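Local coordinates for protein sphingomyelinase-c (Listeria ivanovii, PDB 1ZWX) that belongs to the endonuclease/exonuclease/phosphatase family and carries the DNase I-like fold of paired mixed beta-sheets flanked by helices, at residues T163-R168 / Y205-K210; V198-D203 / A218-Q223. One frame throughout, in Å; residues are numbered along the deposited sequence.

Contact 1. Residues T163-R168 / Y205-K210; sequences TSRAIR and YHDMLK. Unlike the reference sequence in segment 205-210: Leu209 (reference Phe).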
loop_
_atom_site.group_PDB
_atom_site.type_symbol
_atom_site.label_atom_id
_atom_site.label_comp_id
_atom_site.label_asym_id
_atom_site.label_seq_id
_atom_site.Cartn_x
_atom_site.Cartn_y
_atom_site.Cartn_z
ATOM N N THR A 163 1.012 -22.248 -1.917
ATOM C CA THR A 163 0.946 -21.594 -3.210
ATOM C C THR A 163 0.987 -20.028 -3.072
ATOM O O THR A 163 1.753 -19.356 -3.762
ATOM C CB THR A 163 -0.308 -22.041 -3.962
ATOM O OG1 THR A 163 -0.140 -23.408 -4.365
ATOM C CG2 THR A 163 -0.481 -21.203 -5.238
ATOM N N SER A 164 0.148 -19.481 -2.218
ATOM C CA SER A 164 0.139 -18.013 -2.058
ATOM C C SER A 164 1.503 -17.541 -1.478
ATOM O O SER A 164 2.040 -16.524 -1.901
ATOM C CB SER A 164 -1.084 -17.533 -1.278
ATOM O OG SER A 164 -1.183 -18.134 -0.006
ATOM N N ARG A 165 2.083 -18.308 -0.565
ATOM C CA ARG A 165 3.449 -17.995 -0.092
ATOM C C ARG A 165 4.527 -18.000 -1.198
ATOM O O ARG A 165 5.404 -17.091 -1.276
ATOM C CB ARG A 165 3.807 -18.906 1.109
ATOM C CG ARG A 165 5.266 -18.791 1.586
ATOM C CD ARG A 165 5.437 -19.465 2.951
ATOM N NE ARG A 165 6.785 -19.251 3.495
ATOM C CZ ARG A 165 7.224 -19.733 4.658
ATOM N NH1 ARG A 165 6.422 -20.474 5.428
ATOM N NH2 ARG A 165 8.470 -19.482 5.048
ATOM N N ALA A 166 4.498 -19.013 -2.060
ATOM C CA ALA A 166 5.424 -19.073 -3.183
ATOM C C ALA A 166 5.246 -17.887 -4.128
ATOM O O ALA A 166 6.229 -17.304 -4.599
ATOM C CB ALA A 166 5.244 -20.374 -3.972
ATOM N N ILE A 167 3.989 -17.560 -4.450
ATOM C CA ILE A 167 3.730 -16.423 -5.337
ATOM C C ILE A 167 4.301 -15.124 -4.704
ATOM O O ILE A 167 5.017 -14.393 -5.377
ATOM C CB ILE A 167 2.198 -16.255 -5.648
ATOM C CG1 ILE A 167 1.685 -17.448 -6.476
ATOM C CG2 ILE A 167 1.943 -14.972 -6.456
ATOM C CD1 ILE A 167 0.141 -17.588 -6.392
ATOM N N ARG A 168 4.012 -14.878 -3.432
ATOM C CA ARG A 168 4.520 -13.665 -2.737
ATOM C C ARG A 168 6.042 -13.637 -2.717
ATOM O O ARG A 168 6.649 -12.595 -2.876
ATOM C CB ARG A 168 4.036 -13.582 -1.319
ATOM C CG ARG A 168 2.601 -13.114 -1.188
ATOM C CD ARG A 168 2.272 -12.817 0.227
ATOM N NE ARG A 168 2.094 -14.005 1.076
ATOM C CZ ARG A 168 0.949 -14.658 1.250
ATOM N NH1 ARG A 168 -0.184 -14.237 0.654
ATOM N NH2 ARG A 168 0.942 -15.727 2.056
ATOM N N TYR A 205 7.333 -14.143 7.465
ATOM C CA TYR A 205 7.864 -12.807 7.805
ATOM C C TYR A 205 9.399 -12.816 7.827
ATOM O O TYR A 205 10.042 -12.001 7.170
ATOM C CB TYR A 205 7.325 -12.297 9.129
ATOM C CG TYR A 205 7.824 -10.881 9.416
ATOM C CD1 TYR A 205 7.162 -9.756 8.878
ATOM C CD2 TYR A 205 8.969 -10.669 10.179
ATOM C CE1 TYR A 205 7.627 -8.462 9.118
ATOM C CE2 TYR A 205 9.445 -9.354 10.431
ATOM C CZ TYR A 205 8.780 -8.273 9.882
ATOM O OH TYR A 205 9.238 -7.000 10.138
ATOM N N HIS A 206 9.980 -13.783 8.538
ATOM C CA HIS A 206 11.436 -13.983 8.533
ATOM C C HIS A 206 11.990 -14.023 7.142
ATOM O O HIS A 206 12.951 -13.296 6.826
ATOM C CB HIS A 206 11.838 -15.269 9.311
ATOM C CG HIS A 206 13.281 -15.641 9.134
ATOM N ND1 HIS A 206 13.763 -16.243 7.990
ATOM C CD2 HIS A 206 14.354 -15.461 9.944
ATOM C CE1 HIS A 206 15.069 -16.421 8.101
ATOM N NE2 HIS A 206 15.454 -15.950 9.276
ATOM N N ASP A 207 11.387 -14.841 6.275
ATOM C CA ASP A 207 11.871 -14.974 4.918
ATOM C C ASP A 207 11.707 -13.709 4.078
ATOM O O ASP A 207 12.543 -13.423 3.212
ATOM C CB ASP A 207 11.179 -16.136 4.212
ATOM C CG ASP A 207 11.720 -17.502 4.661
ATOM O OD1 ASP A 207 12.432 -17.600 5.700
ATOM O OD2 ASP A 207 11.399 -18.465 3.973
ATOM N N MET A 208 10.600 -13.001 4.289
ATOM C CA MET A 208 10.362 -11.719 3.586
ATOM C C MET A 208 11.510 -10.736 3.843
ATOM O O MET A 208 11.962 -10.063 2.912
ATOM C CB MET A 208 9.069 -11.066 4.055
ATOM C CG MET A 208 8.882 -9.626 3.470
ATOM S SD MET A 208 7.194 -9.020 3.691
ATOM C CE MET A 208 7.114 -8.787 5.430
ATOM N N LEU A 209 11.960 -10.661 5.094
ATOM C CA LEU A 209 13.116 -9.796 5.443
ATOM C C LEU A 209 14.297 -10.103 4.524
ATOM O O LEU A 209 14.947 -9.185 3.965
ATOM C CB LEU A 209 13.466 -9.839 6.950
ATOM C CG LEU A 209 12.397 -9.417 7.977
ATOM C CD1 LEU A 209 12.931 -9.387 9.394
ATOM C CD2 LEU A 209 11.692 -8.095 7.614
ATOM N N LYS A 210 14.540 -11.390 4.268
ATOM C CA LYS A 210 15.655 -11.771 3.412
ATOM C C LYS A 210 15.410 -11.513 1.940
ATOM O O LYS A 210 16.326 -11.160 1.193
ATOM C CB LYS A 210 16.034 -13.268 3.628
ATOM C CG LYS A 210 16.523 -13.607 5.035
ATOM C CD LYS A 210 17.901 -12.972 5.308
ATOM C CE LYS A 210 18.575 -13.451 6.613
ATOM N NZ LYS A 210 17.607 -14.065 7.564
#

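Contact 2. Residues V198-D203 / A218-Q223; sequences VNYGTD and ANFNGQ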
loop_
_atom_site.group_PDB
_atom_site.type_symbol
_atom_site.label_atom_id
_atom_site.label_comp_id
_atom_site.label_asym_id
_atom_site.label_seq_id
_atom_site.Cartn_x
_atom_site.Cartn_y
_atom_site.Cartn_z
ATOM N N VAL A 198 1.975 -10.491 4.320
ATOM C CA VAL A 198 2.770 -11.407 5.137
ATOM C C VAL A 198 2.560 -10.984 6.583
ATOM O O VAL A 198 2.869 -9.846 6.964
ATOM C CB VAL A 198 4.249 -11.375 4.740
ATOM C CG1 VAL A 198 5.131 -12.257 5.708
ATOM C CG2 VAL A 198 4.427 -11.788 3.302
ATOM N N ASN A 199 1.990 -11.892 7.382
ATOM C CA ASN A 199 1.684 -11.626 8.764
ATOM C C ASN A 199 2.968 -11.596 9.619
ATOM O O ASN A 199 3.841 -12.478 9.498
ATOM C CB ASN A 199 0.659 -12.677 9.268
ATOM C CG ASN A 199 0.088 -12.348 10.632
ATOM O OD1 ASN A 199 0.005 -11.190 11.047
ATOM N ND2 ASN A 199 -0.317 -13.389 11.350
ATOM N N TYR A 200 3.087 -10.553 10.435
ATOM C CA TYR A 200 4.276 -10.297 11.227
ATOM C C TYR A 200 4.566 -11.471 12.151
ATOM O O TYR A 200 3.641 -12.075 12.687
ATOM C CB TYR A 200 4.091 -9.050 12.105
ATOM C CG TYR A 200 5.288 -8.820 13.013
ATOM C CD1 TYR A 200 6.523 -8.425 12.475
ATOM C CD2 TYR A 200 5.203 -9.034 14.398
ATOM C CE1 TYR A 200 7.654 -8.216 13.299
ATOM C CE2 TYR A 200 6.324 -8.838 15.232
ATOM C CZ TYR A 200 7.534 -8.435 14.674
ATOM O OH TYR A 200 8.647 -8.246 15.474
ATOM N N GLY A 201 5.850 -11.776 12.308
ATOM C CA GLY A 201 6.307 -12.714 13.323
ATOM C C GLY A 201 6.129 -14.165 12.945
ATOM O O GLY A 201 6.175 -15.027 13.812
ATOM N N THR A 202 5.912 -14.437 11.662
ATOM C CA THR A 202 5.743 -15.802 11.165
ATOM C C THR A 202 7.046 -16.202 10.503
ATOM O O THR A 202 7.943 -15.348 10.329
ATOM C CB THR A 202 4.601 -15.892 10.122
ATOM O OG1 THR A 202 4.806 -14.917 9.074
ATOM C CG2 THR A 202 3.234 -15.698 10.768
ATOM N N ASP A 203 7.176 -17.494 10.150
ATOM C CA ASP A 203 8.283 -17.948 9.310
ATOM C C ASP A 203 8.347 -17.149 8.006
ATOM O O ASP A 203 9.438 -16.769 7.565
ATOM C CB ASP A 203 8.165 -19.433 8.958
ATOM C CG ASP A 203 8.490 -20.354 10.136
ATOM O OD1 ASP A 203 8.884 -19.880 11.221
ATOM O OD2 ASP A 203 8.335 -21.580 9.969
ATOM N N ALA A 218 12.424 -0.142 13.938
ATOM C CA ALA A 218 12.891 -0.077 15.325
ATOM C C ALA A 218 11.760 -0.167 16.347
ATOM O O ALA A 218 10.658 0.378 16.129
ATOM C CB ALA A 218 13.704 1.205 15.551
ATOM N N ASN A 219 12.049 -0.829 17.472
ATOM C CA ASN A 219 11.086 -1.031 18.553
ATOM C C ASN A 219 9.709 -1.396 18.004
ATOM O O ASN A 219 8.707 -0.741 18.312
ATOM C CB ASN A 219 11.001 0.210 19.452
ATOM N N PHE A 220 9.680 -2.440 17.179
ATOM C CA PHE A 220 8.475 -2.820 16.447
ATOM C C PHE A 220 7.424 -3.423 17.358
ATOM O O PHE A 220 7.729 -4.315 18.142
ATOM C CB PHE A 220 8.811 -3.811 15.333
ATOM C CG PHE A 220 7.745 -3.905 14.284
ATOM C CD1 PHE A 220 7.630 -2.915 13.308
ATOM C CD2 PHE A 220 6.820 -4.949 14.300
ATOM C CE1 PHE A 220 6.629 -2.987 12.329
ATOM C CE2 PHE A 220 5.802 -5.022 13.342
ATOM C CZ PHE A 220 5.716 -4.041 12.351
ATOM N N ASN A 221 6.191 -2.937 17.257
ATOM C CA ASN A 221 5.082 -3.551 17.981
ATOM C C ASN A 221 4.121 -4.347 17.074
ATOM O O ASN A 221 3.241 -3.782 16.401
ATOM C CB ASN A 221 4.331 -2.515 18.811
ATOM C CG ASN A 221 3.234 -3.126 19.655
ATOM O OD1 ASN A 221 2.365 -2.418 20.153
ATOM N ND2 ASN A 221 3.269 -4.436 19.827
ATOM N N GLY A 222 4.309 -5.662 17.083
ATOM C CA GLY A 222 3.515 -6.580 16.276
ATOM C C GLY A 222 2.190 -6.977 16.897
ATOM O O GLY A 222 1.356 -7.565 16.218
ATOM N N GLN A 223 2.000 -6.667 18.184
ATOM C CA GLN A 223 0.727 -6.933 18.879
ATOM C C GLN A 223 -0.407 -6.109 18.270
ATOM O O GLN A 223 -1.585 -6.432 18.411
ATOM C CB GLN A 223 0.857 -6.693 20.386
#

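Contact 1. Residues T163-R168 / Y205-K210
Arg165 and Asp207 make the whole of the direct contact, a single salt bridge between two helices near the protein surface. NH2 of Arg165 lies 3.3 Å from OD2 of Asp207, and the N-H...O angle of 143° makes this a long, bent hydrogen bond as well as an ion pair. The guanidinium offers its edge, with OD2 close to its plane. The carboxylate is met differently: NH2 comes in from well above its plane, 73° out of it, so the two flat groups are not paired in one plane as in a two-pronged bridge. Arg165 spans the gap because it is fully extended, with CG anti to the backbone N (chi1 173°) and the chain straight from CG to NE. Its side chain crosses that of Asp207 at about a right angle, and only 59 Å² is buried.

Both helices, 161-182 and 203-212, belong to the DNase I-like fold. Helix 203-212 packs on strand 248-252 through Tyr205 and Met208; helix 161-182 follows strand 143-151 and precedes strand 189-193 of the same mixed sheet. Arg165 also rests on Asp203 and Glu204, at the start of the second helix.

A second hydrogen bond holds the acid from within its own helix. ND1 of His206 donates to OD1 of Asp207 over 3.0 Å, almost in the imidazole plane and along the anti lone pair of OD1. The carboxylate therefore has one oxygen tied to the neighbouring ring and the other approached from above by the arginine, which should limit its rotation. The positive guanidinium would be expected to favour the ionised form of Asp207.

Buried Arg168 adds charged links of its own: NE pairs with Glu204 of helix 203-212, and NH2 with Asp155.

Contact 2. Residues V198-D203 / A218-Q223
Tyr200 and Gly222 mark the closest approach of two loop segments, their CA atoms 6.3 Å apart. Segment 198-203 folds into a type II beta turn from Asn199 to Thr202, with Tyr200 and Gly201 at its corners and Gly201 at positive phi (79°). OG1 of Thr202 donates to the carbonyl O of Asn199 at 2.7 Å, in the carbonyl plane, bracing the turn from within. The same residue is the N-cap of helix 203-212, its OG1 also bonded to the backbone N of Tyr205.

From this turn the Tyr200 side chain points at segment 218-223; a chi1 of 176° swings the ring away from the backbone N and out across the gap to Phe220. Phe220 brings its CD2-CE2 side over one face of the tyrosine ring: CD2 is 3.5 Å from Tyr200 CE1, and CE2 is 3.6 Å from Tyr200 CD1. The planes are inclined at 42° with centroids 4.7 Å apart, an oblique aromatic pair in which the side chains run past each other in opposite directions. Gly222 touches the tyrosine ring through its own CA, which comes in obliquely, 3.5 Å from Tyr200 CD2.

Tyr205 meets Tyr200 edge-to-face, and Tyr246 touches both Tyr200 and Phe220, extending the aromatic cluster. Apolar ring contact, rather than a directional polar bond, thus joins these segments, and the fit is set by how the Tyr200 face receives the CD2-CE2 side of Phe220.

In the fold
Contacts 1 and 2 lie on the same side of the chain's centre, with their own centres about 14 Å apart. Their segments alternate along the chain: 163-168, then 198-203, 205-210 and 218-223. The turn at 198-203 leads straight into helix 203-212, so the two contacts adjoin in sequence as well as in space. The backbone N of Tyr205 in contact 1 packs 3.4 Å from CG1 of Val198 in contact 2. Helix 203-212 is thus joined to helix 161-182 by charge, while the loops at its two ends meet through aromatic rings, beside edge strand 248-252 of one sheet of the DNase I-like fold.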